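Local coordinates for protein alpha-1,4-endofucoidanase (Mariniflexile fucanivorans, PDB 6DLH) that hydrolyses fucoidan internally as a retaining family 107 glycoside hydrolase, with its catalytic region followed by calcium-binding immunoglobulin-like domains, at residues H624-N630 against G661-F667; A542-D547 against G591-A595. All coordinates share one frame; numbering follows the deposited sequence.

Contact 1. Residues H624-N630 against G661-F667. With CA (calcium ion), chain F.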
loop_
_atom_site.group_PDB
_atom_site.type_symbol
_atom_site.label_atom_id
_atom_site.label_comp_id
_atom_site.label_asym_id
_atom_site.label_seq_id
_atom_site.Cartn_x
_atom_site.Cartn_y
_atom_site.Cartn_z
ATOM N N HIS A 624 -23.058 22.254 -4.518
ATOM C CA HIS A 624 -23.473 22.107 -5.905
ATOM C C HIS A 624 -22.239 21.949 -6.789
ATOM O O HIS A 624 -21.161 22.425 -6.440
ATOM C CB HIS A 624 -24.337 23.302 -6.345
ATOM C CG HIS A 624 -25.762 23.233 -5.899
ATOM N ND1 HIS A 624 -26.582 22.158 -6.197
ATOM C CD2 HIS A 624 -26.521 24.098 -5.188
ATOM C CE1 HIS A 624 -27.780 22.356 -5.682
ATOM N NE2 HIS A 624 -27.768 23.540 -5.056
ATOM N N VAL A 625 -22.416 21.269 -7.930
ATOM C CA VAL A 625 -21.408 21.198 -8.979
ATOM C C VAL A 625 -21.079 22.624 -9.410
ATOM O O VAL A 625 -21.980 23.431 -9.607
ATOM C CB VAL A 625 -21.902 20.345 -10.169
ATOM C CG1 VAL A 625 -20.942 20.378 -11.349
ATOM C CG2 VAL A 625 -22.208 18.909 -9.768
ATOM N N ALA A 626 -19.782 22.929 -9.541
ATOM C CA ALA A 626 -19.337 24.263 -9.917
ATOM C C ALA A 626 -19.463 24.439 -11.426
ATOM O O ALA A 626 -19.547 23.454 -12.160
ATOM C CB ALA A 626 -17.914 24.481 -9.461
ATOM N N GLY A 627 -19.485 25.705 -11.868
ATOM C CA GLY A 627 -19.441 26.040 -13.284
ATOM C C GLY A 627 -20.811 26.341 -13.891
ATOM O O GLY A 627 -20.896 26.749 -15.047
ATOM N N PHE A 628 -21.877 26.125 -13.112
ATOM C CA PHE A 628 -23.236 26.389 -13.558
ATOM C C PHE A 628 -23.790 27.605 -12.823
ATOM O O PHE A 628 -23.335 27.924 -11.727
ATOM C CB PHE A 628 -24.132 25.175 -13.306
ATOM C CG PHE A 628 -23.746 23.937 -14.071
ATOM C CD1 PHE A 628 -24.089 23.791 -15.406
ATOM C CD2 PHE A 628 -23.048 22.909 -13.453
ATOM C CE1 PHE A 628 -23.739 22.646 -16.105
ATOM C CE2 PHE A 628 -22.701 21.763 -14.154
ATOM C CZ PHE A 628 -23.047 21.633 -15.480
ATOM N N THR A 629 -24.781 28.261 -13.440
ATOM C CA THR A 629 -25.431 29.434 -12.875
ATOM C C THR A 629 -26.872 29.097 -12.497
ATOM O O THR A 629 -27.694 28.794 -13.362
ATOM C CB THR A 629 -25.353 30.631 -13.833
ATOM O OG1 THR A 629 -23.991 30.795 -14.230
ATOM C CG2 THR A 629 -25.866 31.916 -13.219
ATOM N N ASN A 630 -27.157 29.154 -11.190
ATOM C CA ASN A 630 -28.500 28.992 -10.663
ATOM C C ASN A 630 -29.335 30.193 -11.097
ATOM O O ASN A 630 -28.900 31.331 -10.955
ATOM C CB ASN A 630 -28.481 28.822 -9.141
ATOM C CG ASN A 630 -29.847 28.588 -8.529
ATOM O OD1 ASN A 630 -30.309 29.384 -7.717
ATOM N ND2 ASN A 630 -30.501 27.498 -8.896
ATOM N N GLY A 661 -24.032 17.090 -14.927
ATOM C CA GLY A 661 -22.962 17.539 -14.053
ATOM C C GLY A 661 -21.797 18.114 -14.846
ATOM O O GLY A 661 -20.960 18.813 -14.286
ATOM N N THR A 662 -21.770 17.814 -16.149
ATOM C CA THR A 662 -20.743 18.336 -17.038
ATOM C C THR A 662 -21.371 19.312 -18.036
ATOM O O THR A 662 -20.860 20.415 -18.240
ATOM C CB THR A 662 -19.955 17.199 -17.711
ATOM O OG1 THR A 662 -19.572 16.237 -16.725
ATOM C CG2 THR A 662 -18.733 17.677 -18.469
ATOM N N ASP A 663 -22.484 18.888 -18.651
ATOM C CA ASP A 663 -23.069 19.620 -19.765
ATOM C C ASP A 663 -24.341 20.352 -19.333
ATOM O O ASP A 663 -24.686 21.379 -19.916
ATOM C CB ASP A 663 -23.290 18.702 -20.970
ATOM C CG ASP A 663 -22.018 18.007 -21.433
ATOM O OD1 ASP A 663 -21.107 18.715 -21.911
ATOM O OD2 ASP A 663 -21.951 16.766 -21.307
ATOM N N TYR A 664 -25.020 19.822 -18.307
ATOM C CA TYR A 664 -26.325 20.312 -17.891
ATOM C C TYR A 664 -26.569 19.925 -16.433
ATOM O O TYR A 664 -26.159 18.850 -15.991
ATOM C CB TYR A 664 -27.431 19.778 -18.815
ATOM C CG TYR A 664 -27.628 18.282 -18.790
ATOM C CD1 TYR A 664 -28.421 17.684 -17.823
ATOM C CD2 TYR A 664 -27.023 17.457 -19.730
ATOM C CE1 TYR A 664 -28.599 16.310 -17.779
ATOM C CE2 TYR A 664 -27.194 16.079 -19.703
ATOM C CZ TYR A 664 -27.983 15.503 -18.721
ATOM O OH TYR A 664 -28.168 14.150 -18.663
ATOM N N TYR A 665 -27.275 20.799 -15.708
ATOM C CA TYR A 665 -27.438 20.659 -14.272
ATOM C C TYR A 665 -28.816 21.155 -13.835
ATOM O O TYR A 665 -29.310 22.161 -14.340
ATOM C CB TYR A 665 -26.343 21.456 -13.562
ATOM C CG TYR A 665 -26.146 21.134 -12.103
ATOM C CD1 TYR A 665 -25.850 19.845 -11.687
ATOM C CD2 TYR A 665 -26.221 22.127 -11.138
ATOM C CE1 TYR A 665 -25.652 19.546 -10.349
ATOM C CE2 TYR A 665 -26.014 21.849 -9.795
ATOM C CZ TYR A 665 -25.729 20.553 -9.401
ATOM O OH TYR A 665 -25.525 20.269 -8.084
ATOM N N ASP A 666 -29.408 20.446 -12.866
ATOM C CA ASP A 666 -30.661 20.850 -12.251
ATOM C C ASP A 666 -30.475 20.965 -10.739
ATOM O O ASP A 666 -30.236 19.966 -10.064
ATOM C CB ASP A 666 -31.791 19.877 -12.594
ATOM C CG ASP A 666 -33.096 20.224 -11.896
ATOM O OD1 ASP A 666 -33.673 21.283 -12.225
ATOM O OD2 ASP A 666 -33.511 19.448 -11.010
ATOM N N PHE A 667 -30.657 22.183 -10.215
ATOM C CA PHE A 667 -30.335 22.509 -8.833
ATOM C C PHE A 667 -31.248 21.806 -7.827
ATOM O O PHE A 667 -31.032 21.934 -6.624
ATOM C CB PHE A 667 -30.295 24.025 -8.637
ATOM C CG PHE A 667 -29.065 24.678 -9.216
ATOM C CD1 PHE A 667 -27.904 24.801 -8.462
ATOM C CD2 PHE A 667 -29.055 25.150 -10.520
ATOM C CE1 PHE A 667 -26.769 25.400 -8.993
ATOM C CE2 PHE A 667 -27.919 25.742 -11.052
ATOM C CZ PHE A 667 -26.777 25.870 -10.288
HETATM CA CA CA F . -36.031 21.650 -11.414
#

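Contact 2. Residues A542-D547 against G591-A595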
loop_
_atom_site.group_PDB
_atom_site.type_symbol
_atom_site.label_atom_id
_atom_site.label_comp_id
_atom_site.label_asym_id
_atom_site.label_seq_id
_atom_site.Cartn_x
_atom_site.Cartn_y
_atom_site.Cartn_z
ATOM N N ALA A 542 -18.894 17.280 0.910
ATOM C CA ALA A 542 -19.110 16.512 -0.305
ATOM C C ALA A 542 -19.424 17.470 -1.450
ATOM O O ALA A 542 -19.650 18.653 -1.223
ATOM C CB ALA A 542 -20.237 15.528 -0.094
ATOM N N THR A 543 -19.409 16.940 -2.677
ATOM C CA THR A 543 -19.847 17.654 -3.865
ATOM C C THR A 543 -20.829 16.759 -4.613
ATOM O O THR A 543 -20.583 15.563 -4.763
ATOM C CB THR A 543 -18.655 18.024 -4.756
ATOM O OG1 THR A 543 -17.708 18.744 -3.966
ATOM C CG2 THR A 543 -19.045 18.840 -5.972
ATOM N N ALA A 544 -21.951 17.343 -5.057
ATOM C CA ALA A 544 -22.946 16.610 -5.823
ATOM C C ALA A 544 -22.292 16.035 -7.076
ATOM O O ALA A 544 -21.461 16.694 -7.693
ATOM C CB ALA A 544 -24.081 17.532 -6.188
ATOM N N LEU A 545 -22.673 14.803 -7.430
ATOM C CA LEU A 545 -22.203 14.141 -8.640
ATOM C C LEU A 545 -20.686 13.946 -8.569
ATOM O O LEU A 545 -19.982 14.122 -9.562
ATOM C CB LEU A 545 -22.612 14.960 -9.874
ATOM C CG LEU A 545 -24.097 15.324 -9.988
ATOM C CD1 LEU A 545 -24.375 16.051 -11.292
ATOM C CD2 LEU A 545 -24.988 14.093 -9.867
ATOM N N LYS A 546 -20.199 13.602 -7.372
ATOM C CA LYS A 546 -18.799 13.285 -7.138
ATOM C C LYS A 546 -18.723 12.294 -5.984
ATOM O O LYS A 546 -19.387 12.476 -4.966
ATOM C CB LYS A 546 -17.992 14.555 -6.844
ATOM C CG LYS A 546 -16.485 14.357 -6.763
ATOM C CD LYS A 546 -15.715 15.631 -6.493
ATOM C CE LYS A 546 -14.215 15.421 -6.456
ATOM N NZ LYS A 546 -13.805 14.552 -5.324
ATOM N N ASP A 547 -17.915 11.245 -6.160
ATOM C CA ASP A 547 -17.776 10.203 -5.155
ATOM C C ASP A 547 -17.157 10.793 -3.891
ATOM O O ASP A 547 -16.133 11.467 -3.951
ATOM C CB ASP A 547 -16.996 9.010 -5.708
ATOM C CG ASP A 547 -17.775 8.251 -6.766
ATOM O OD1 ASP A 547 -18.745 7.563 -6.387
ATOM O OD2 ASP A 547 -17.424 8.373 -7.960
ATOM N N GLY A 591 -20.124 7.157 -1.407
ATOM C CA GLY A 591 -21.408 7.431 -2.026
ATOM C C GLY A 591 -21.348 8.726 -2.820
ATOM O O GLY A 591 -20.457 9.545 -2.607
ATOM N N MET A 592 -22.297 8.883 -3.747
ATOM C CA MET A 592 -22.373 10.071 -4.581
ATOM C C MET A 592 -23.670 10.814 -4.265
ATOM O O MET A 592 -24.758 10.304 -4.529
ATOM C CB MET A 592 -22.347 9.691 -6.065
ATOM C CG MET A 592 -22.255 10.883 -6.990
ATOM S SD MET A 592 -22.338 10.424 -8.739
ATOM C CE MET A 592 -20.609 10.094 -9.080
ATOM N N PRO A 593 -23.598 12.021 -3.654
ATOM C CA PRO A 593 -24.771 12.885 -3.525
ATOM C C PRO A 593 -25.207 13.430 -4.884
ATOM O O PRO A 593 -24.430 13.437 -5.837
ATOM C CB PRO A 593 -24.291 14.031 -2.619
ATOM C CG PRO A 593 -22.784 14.045 -2.783
ATOM C CD PRO A 593 -22.398 12.602 -3.029
ATOM N N THR A 594 -26.468 13.863 -4.953
ATOM C CA THR A 594 -27.016 14.541 -6.117
ATOM C C THR A 594 -27.262 15.997 -5.729
ATOM O O THR A 594 -27.079 16.364 -4.566
ATOM C CB THR A 594 -28.305 13.853 -6.598
ATOM O OG1 THR A 594 -29.350 14.132 -5.664
ATOM C CG2 THR A 594 -28.167 12.354 -6.762
ATOM N N ALA A 595 -27.697 16.809 -6.699
ATOM C CA ALA A 595 -28.036 18.198 -6.441
ATOM C C ALA A 595 -29.149 18.300 -5.394
ATOM O O ALA A 595 -29.233 19.289 -4.670
ATOM C CB ALA A 595 -28.413 18.875 -7.732
HETATM O O HOH W 1 -18.573 6.961 -3.730
#

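Contact 1. Residues H624-N630 against G661-F667
The hydroxyl of Tyr665 is gripped twice by the facing loop. His624 ND1 meets Tyr665 OH at 2.9 Å in a nearly straight hydrogen bond in the plane of the imidazole, and the backbone N of Val625 donates to the same Tyr665 OH at 3.3 Å. Two partners so placed should hold the hydroxyl end of the tyrosine in position, and the bond to ND1 keeps that edge of the imidazole turned toward it. The tyrosine reaches them because its CG stands anti to the backbone N (chi1 -165°), which sends the ring across to the linker. Packing here is close. Val625 CB sits over one face of the Tyr665 ring, 4.1 Å from its centroid, while Tyr665 CB lies almost squarely above the middle of the Phe628 ring, 3.5 Å from that centroid. The Phe628 and Tyr665 rings are themselves nearly parallel but slid apart. Phe667 turns its edge, led by CD1, toward the face of His624, with the planes 78° apart.

His624, Phe628, Tyr665 and Phe667 thus form an aromatic cluster between the linker that follows strand 613-623 and a loop of the last immunoglobulin-like domain of this chain. The same loop carries Asp666, whose OD1 binds a calcium ion at 2.5 Å; Gly634, Glu668, Asp670 and Asp715 complete the site. The side chain of Asp666 leaves the backbone on the side away from the linker, those of Tyr665 and Phe667 on the side toward it.

The contact opens toward solvent at its two ends. Exposed Asn630 lays CB over one face of the Phe667 ring, with ND2 3.2 Å from Phe667 CG, the amide plane steeply inclined to the ring. At the other end the meeting is slight: Phe628 CZ lies 3.7 Å from Thr662 O.

Contact 2. Residues A542-D547 against G591-A595
Pro593 faces the end of strand 537-543 with the CG and CD side of its ring, its CG 4.0 Å from Ala542 CB. Here, in an immunoglobulin-like domain, a type II beta turn running from Thr543 to Lys546 is laid against the loop that leads from strand 586-590 to strand 599-608. The proline ring fits under the mouth of the turn: CG lies 3.3 Å from Thr543 O, whereas CD approaches Lys546 O at 3.6 Å. Trp576 and Val622 also touch the ring, placing it in the interior of the domain. An alanine in place of Pro593 would probably open a gap beneath Ala542 and the turn, and free the backbone of the loop to swing about its N-CA bond.

The carbonyl of the same residue holds the turn directly. Leu545 N donates to Pro593 O at 2.7 Å along a straight line, the donor tilted 30° from the carbonyl plane. Ala544 packs its CB against the next peptide group, 3.6 Å from Thr594 C.

Met592 takes the outer side. With CG anti to the backbone N (chi1 -173°) and chi2 also extended, its chain runs along the backbone of the turn, bringing CG to 3.4 Å from Lys546 N and SD alongside Leu545 CA; the bend at chi3 (-87°) then carries CE toward Asp547, whose side chain it crosses obliquely. Asp547 in turn reaches the loop through water: one molecule donates to Asp547 OD1 at 2.7 Å and accepts from Gly591 N at 2.8 Å.

Overall arrangement
From the N terminus, the catalytic region with its parallel sheet comes first, and both contacts lie far downstream. Contact 2 closes within one immunoglobulin-like domain, joining the end of edge strand 537-543 to the loop before strand 599-608. The chain then runs through strand 613-623 into the linker, and contact 1 closes a second loop from that linker to 661-667. The two are in series, neither nested nor crossed, with centres about 12 Å apart. They also touch: Val625 CG2 lies 3.1 Å from Ala544 O, and Gly661 CA 3.4 Å from Leu545 CD1. Contact 2 thus shapes the end of one domain, against which contact 1, beside a calcium site, sets the last domain of this chain.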